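Local structure of DUF2442 domain-containing protein (2AUW) at residues F7-T12 against W26-V31; E30-D35 against A81-Q86. The protein is of unknown function but, with its DUF2442 domain joined to a helical part, may bind DNA. One frame throughout, in Å; residues are numbered along the deposited sequence.

Both contacts are partly buried and belong to one three-stranded antiparallel sheet, with Glu-30 and Val-31 shared between them. Contact 1 lies farther out, its centre about 13 Å from the centre of the chain, and closes an end of the sheet, where the chain entering strand 11-16 meets the turn after strand 21-26. Contact 2, its centre about 9 Å from that of the chain, sets strand 31-35 across helix 76-86. The first depends on an indole with a leucine methyl over one face and other apolar groups around it, with a serine holding backbone; the second on leucine and valine packed against a helix alanine, flanked by a salt bridge and an amide grip. They meet where Trp-26 NE1 lies 3.8 Å from Leu-32 CD1.

Contact 1 (F7-T12 against W26-V31); sequences FFPKLT and WSTGEV
In the antiparallel sheet, where strand 11-16 begins and strand 21-26 runs into a type I turn from Trp-26 to Gly-29, Leu-11 and Trp-26 form a non-hydrogen-bonded pair with both side chains on the same sheet face. The indole leaves with CG beside the backbone N (chi1 -54°), which brings its six-membered ring under Leu-11: methyl CD1 stands 3.8 Å from the centroid of that ring and only 8° off its normal, a CH-pi contact. Phe-7 comes in at about a right angle, the edge of its ring leading, with CE2 4.0 Å from Trp-26 CZ3. Pro-9 fills the corner, its CD over the Phe-7 ring and its CB against Trp-26 CE3. Tyr-80 of helix 76-86 meets the indole edge-to-face, and the indole NE1 is bonded to Thr-24 OG1. With the indole cut back to an alanine here, a gap is likely to open at Leu-11 CD1 and beside Phe-7 and Pro-9, and the Thr-24 hydroxyl to lose its indole donor.

The polar half of the contact is a two-bond grip on the backbone of Lys-10. Ser-27 N donates to Lys-10 O at 2.8 Å, in the carbonyl plane, while Lys-10 N donates to Ser-27 OG at 2.9 Å; both bonds are nearly straight, at 160°. Trp-26 CA adds a C-H...O contact to the same carbonyl oxygen.

Farther round the turn, Thr-28 turns its methyl CG2 to Pro-9 CB, 4.0 Å away, and to the edge of the Phe-8 ring. Its hydroxyl makes an ST turn, Thr-28 OG1 accepting from Glu-30 N at 3.2 Å, and in return donates to the anti lone pair of Glu-30 OE1, with Thr-28 OG1 and Glu-30 OE1 2.7 Å apart.

Contact 2 (E30-D35 against A81-Q86); sequences EVLEVD and AWAKEQ
Val-34 and Ala-83 meet where the two backbones come closest, their CA atoms 4.7 Å apart; Val-34 CB rests 3.9 Å from Ala-83 CB. Because Val-34 CG2 stands opposite the backbone N across the CA-CB bond, it is directed at the helix, touching Trp-82 CB and Ala-83 N and lying beside Gln-86 NE2. Leu-32, two residues earlier, brings its CB to the same Ala-83 methyl. The small alanine probably allows the close approach: in this three-stranded antiparallel meander packed on helix 76-86, the axes of strand 31-35 and helix 81-86 approach to 7.4 Å at 86°.

Gln-86 deals with the strand's last residue through its amide. Asp-35 N donates to Gln-86 OE1 at 2.7 Å, almost straight at 174°, and Gln-86 NE2 returns a bond to Asp-35 O at 2.7 Å. Each donor lies in the acceptor's carbonyl plane, on a lone pair, so the paired bonds fix the amide's rotation. A water donates to both Glu-33 O and Ala-83 O.

Lys-84 starts away from the strand but bends back, its CE 3.5 Å from Leu-32 CD1, and its NZ forms a salt bridge with Glu-30 OE2 at 3.0 Å, the hydrogen bond falling on the syn lone pair; Glu-30 OE1 is hydrogen-bonded to Tyr-80 OH.

Contact 1 (F7-T12 against W26-V31)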
# COMPACT_ATOMS: atom_id res chain seq x y z
N PHE B 7 3.99 -10.26 -1.05
CA PHE B 7 3.40 -11.49 -0.53
C PHE B 7 3.07 -11.28 0.95
O PHE B 7 3.94 -11.07 1.83
CB PHE B 7 4.32 -12.71 -0.79
CG PHE B 7 3.77 -14.03 -0.28
CD1 PHE B 7 2.72 -14.68 -0.93
CD2 PHE B 7 4.33 -14.64 0.84
CE1 PHE B 7 2.20 -15.90 -0.44
CE2 PHE B 7 3.84 -15.87 1.33
CZ PHE B 7 2.77 -16.50 0.68
N PHE B 8 1.78 -11.29 1.22
CA PHE B 8 1.28 -10.92 2.55
C PHE B 8 1.68 -11.95 3.65
O PHE B 8 2.32 -11.58 4.63
CB PHE B 8 -0.24 -10.63 2.50
CG PHE B 8 -0.86 -10.46 3.88
CD1 PHE B 8 -0.73 -9.26 4.58
CD2 PHE B 8 -1.51 -11.53 4.50
CE1 PHE B 8 -1.26 -9.10 5.88
CE2 PHE B 8 -2.05 -11.41 5.79
CZ PHE B 8 -1.93 -10.18 6.49
N PRO B 9 1.39 -13.25 3.46
CA PRO B 9 1.71 -14.19 4.57
C PRO B 9 3.20 -14.28 4.94
O PRO B 9 4.10 -14.18 4.08
CB PRO B 9 1.23 -15.55 4.02
CG PRO B 9 0.26 -15.21 2.97
CD PRO B 9 0.79 -13.96 2.32
N LYS B 10 3.47 -14.45 6.24
CA LYS B 10 4.83 -14.69 6.71
C LYS B 10 4.92 -16.15 7.13
O LYS B 10 3.99 -16.66 7.73
CB LYS B 10 5.17 -13.81 7.94
CG LYS B 10 5.17 -12.31 7.65
CD LYS B 10 4.97 -11.51 8.96
CE LYS B 10 4.45 -10.11 8.70
NZ LYS B 10 5.55 -9.11 8.51
N LEU B 11 6.00 -16.80 6.75
CA LEU B 11 6.27 -18.17 7.18
C LEU B 11 6.81 -18.11 8.59
O LEU B 11 7.91 -17.60 8.83
CB LEU B 11 7.30 -18.83 6.25
CG LEU B 11 7.70 -20.27 6.59
CD1 LEU B 11 6.45 -21.20 6.58
CD2 LEU B 11 8.81 -20.80 5.70
N THR B 12 6.04 -18.68 9.51
CA THR B 12 6.38 -18.61 10.94
C THR B 12 6.86 -19.92 11.55
O THR B 12 7.38 -19.91 12.67
CB THR B 12 5.19 -18.07 11.77
OG1 THR B 12 4.06 -18.96 11.64
CG2 THR B 12 4.76 -16.72 11.27
N TRP B 26 1.87 -20.13 9.24
CA TRP B 26 1.91 -18.81 8.63
C TRP B 26 1.31 -17.75 9.57
O TRP B 26 0.48 -18.06 10.39
CB TRP B 26 1.16 -18.83 7.30
CG TRP B 26 1.68 -19.93 6.37
CD1 TRP B 26 1.30 -21.25 6.37
CD2 TRP B 26 2.70 -19.80 5.36
NE1 TRP B 26 2.02 -21.96 5.42
CE2 TRP B 26 2.89 -21.10 4.79
CE3 TRP B 26 3.46 -18.72 4.88
CZ2 TRP B 26 3.80 -21.33 3.74
CZ3 TRP B 26 4.38 -18.95 3.82
CH2 TRP B 26 4.53 -20.26 3.27
N SER B 27 1.75 -16.50 9.40
CA SER B 27 1.18 -15.34 10.10
C SER B 27 -0.33 -15.10 9.88
O SER B 27 -0.94 -14.25 10.58
CB SER B 27 1.94 -14.08 9.68
OG SER B 27 1.59 -13.76 8.34
N THR B 28 -0.93 -15.84 8.94
CA THR B 28 -2.38 -15.80 8.70
C THR B 28 -3.15 -16.68 9.68
O THR B 28 -4.39 -16.70 9.66
CB THR B 28 -2.71 -16.36 7.31
OG1 THR B 28 -2.12 -17.66 7.22
CG2 THR B 28 -2.15 -15.44 6.17
N GLY B 29 -2.42 -17.43 10.50
CA GLY B 29 -3.01 -18.47 11.35
C GLY B 29 -3.04 -19.85 10.70
O GLY B 29 -3.12 -20.86 11.42
N GLU B 30 -2.89 -19.92 9.37
CA GLU B 30 -2.99 -21.19 8.64
C GLU B 30 -1.85 -22.14 8.97
O GLU B 30 -0.71 -21.74 9.15
CB GLU B 30 -3.06 -20.97 7.12
CG GLU B 30 -4.26 -20.23 6.64
CD GLU B 30 -4.02 -19.72 5.23
OE1 GLU B 30 -3.09 -18.91 5.05
OE2 GLU B 30 -4.71 -20.19 4.33
N VAL B 31 -2.19 -23.42 9.04
CA VAL B 31 -1.22 -24.49 9.19
C VAL B 31 -1.47 -25.41 7.99
O VAL B 31 -2.55 -25.97 7.84
CB VAL B 31 -1.37 -25.25 10.53
CG1 VAL B 31 -0.35 -26.40 10.60
CG2 VAL B 31 -1.17 -24.30 11.70
O HOH W 1 1.58 -11.46 7.44
O HOH W 2 1.90 -17.73 12.94

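Contact 2 (E30-D35 against A81-Q86)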
# COMPACT_ATOMS: atom_id res chain seq x y z
N GLU B 30 -2.89 -19.92 9.37
CA GLU B 30 -2.99 -21.19 8.64
C GLU B 30 -1.85 -22.14 8.97
O GLU B 30 -0.71 -21.74 9.15
CB GLU B 30 -3.06 -20.97 7.12
CG GLU B 30 -4.26 -20.23 6.64
CD GLU B 30 -4.02 -19.72 5.23
OE1 GLU B 30 -3.09 -18.91 5.05
OE2 GLU B 30 -4.71 -20.19 4.33
N VAL B 31 -2.19 -23.42 9.04
CA VAL B 31 -1.22 -24.49 9.19
C VAL B 31 -1.47 -25.41 7.99
O VAL B 31 -2.55 -25.97 7.84
CB VAL B 31 -1.37 -25.25 10.53
CG1 VAL B 31 -0.35 -26.40 10.60
CG2 VAL B 31 -1.17 -24.30 11.70
N LEU B 32 -0.52 -25.45 7.07
CA LEU B 32 -0.74 -26.10 5.76
C LEU B 32 0.36 -27.12 5.54
O LEU B 32 1.53 -26.86 5.77
CB LEU B 32 -0.68 -25.06 4.62
CG LEU B 32 -1.54 -23.80 4.74
CD1 LEU B 32 -1.20 -22.86 3.60
CD2 LEU B 32 -2.99 -24.19 4.70
N GLU B 33 -0.02 -28.28 5.04
CA GLU B 33 0.96 -29.29 4.70
C GLU B 33 1.16 -29.28 3.19
O GLU B 33 0.29 -28.90 2.42
CB GLU B 33 0.52 -30.69 5.19
CG GLU B 33 0.47 -30.82 6.76
CD GLU B 33 0.04 -32.21 7.25
OE1 GLU B 33 -0.03 -33.17 6.45
OE2 GLU B 33 -0.22 -32.34 8.48
N VAL B 34 2.34 -29.74 2.78
CA VAL B 34 2.68 -29.66 1.36
C VAL B 34 3.75 -30.70 1.04
O VAL B 34 4.73 -30.86 1.80
CB VAL B 34 3.20 -28.24 1.01
CG1 VAL B 34 4.45 -27.91 1.80
CG2 VAL B 34 3.43 -28.08 -0.55
N ASP B 35 3.57 -31.38 -0.09
CA ASP B 35 4.57 -32.35 -0.55
C ASP B 35 5.55 -31.63 -1.46
O ASP B 35 5.14 -30.86 -2.36
CB ASP B 35 3.88 -33.47 -1.31
CG ASP B 35 4.76 -34.70 -1.46
OD1 ASP B 35 5.78 -34.64 -2.15
OD2 ASP B 35 4.42 -35.73 -0.86
N ALA B 81 1.90 -21.24 -2.33
CA ALA B 81 1.14 -21.58 -3.54
C ALA B 81 0.98 -23.09 -3.75
O ALA B 81 -0.14 -23.56 -4.08
CB ALA B 81 1.79 -20.96 -4.77
N TRP B 82 2.06 -23.84 -3.57
CA TRP B 82 2.02 -25.31 -3.78
C TRP B 82 1.12 -25.95 -2.76
O TRP B 82 0.39 -26.90 -3.07
CB TRP B 82 3.41 -25.94 -3.66
CG TRP B 82 4.43 -25.35 -4.55
CD1 TRP B 82 4.18 -24.61 -5.67
CD2 TRP B 82 5.84 -25.42 -4.42
NE1 TRP B 82 5.36 -24.20 -6.24
CE2 TRP B 82 6.40 -24.68 -5.49
CE3 TRP B 82 6.71 -26.03 -3.49
CZ2 TRP B 82 7.78 -24.53 -5.66
CZ3 TRP B 82 8.08 -25.89 -3.68
CH2 TRP B 82 8.59 -25.13 -4.76
N ALA B 83 1.14 -25.41 -1.53
CA ALA B 83 0.32 -25.97 -0.46
C ALA B 83 -1.15 -25.79 -0.84
O ALA B 83 -1.97 -26.72 -0.70
CB ALA B 83 0.64 -25.28 0.89
N LYS B 84 -1.49 -24.58 -1.31
CA LYS B 84 -2.88 -24.31 -1.75
C LYS B 84 -3.30 -25.22 -2.93
O LYS B 84 -4.37 -25.87 -2.90
CB LYS B 84 -3.07 -22.84 -2.13
CG LYS B 84 -3.01 -21.87 -0.92
CD LYS B 84 -3.83 -22.41 0.25
CE LYS B 84 -3.73 -21.54 1.50
NZ LYS B 84 -4.78 -20.52 1.38
N GLU B 85 -2.46 -25.26 -3.95
CA GLU B 85 -2.71 -26.04 -5.16
C GLU B 85 -2.89 -27.54 -4.84
O GLU B 85 -3.85 -28.19 -5.30
CB GLU B 85 -1.58 -25.78 -6.16
CG GLU B 85 -1.63 -24.34 -6.74
CD GLU B 85 -0.35 -23.94 -7.43
OE1 GLU B 85 0.46 -24.85 -7.71
OE2 GLU B 85 -0.15 -22.72 -7.72
N GLN B 86 -2.03 -28.06 -3.98
CA GLN B 86 -2.14 -29.47 -3.57
C GLN B 86 -3.41 -29.78 -2.77
O GLN B 86 -3.82 -30.94 -2.70
CB GLN B 86 -0.90 -29.91 -2.80
CG GLN B 86 0.34 -30.03 -3.65
CD GLN B 86 1.54 -30.40 -2.83
OE1 GLN B 86 1.42 -30.96 -1.73
NE2 GLN B 86 2.73 -30.08 -3.34
O HOH W 3 -1.94 -28.94 0.74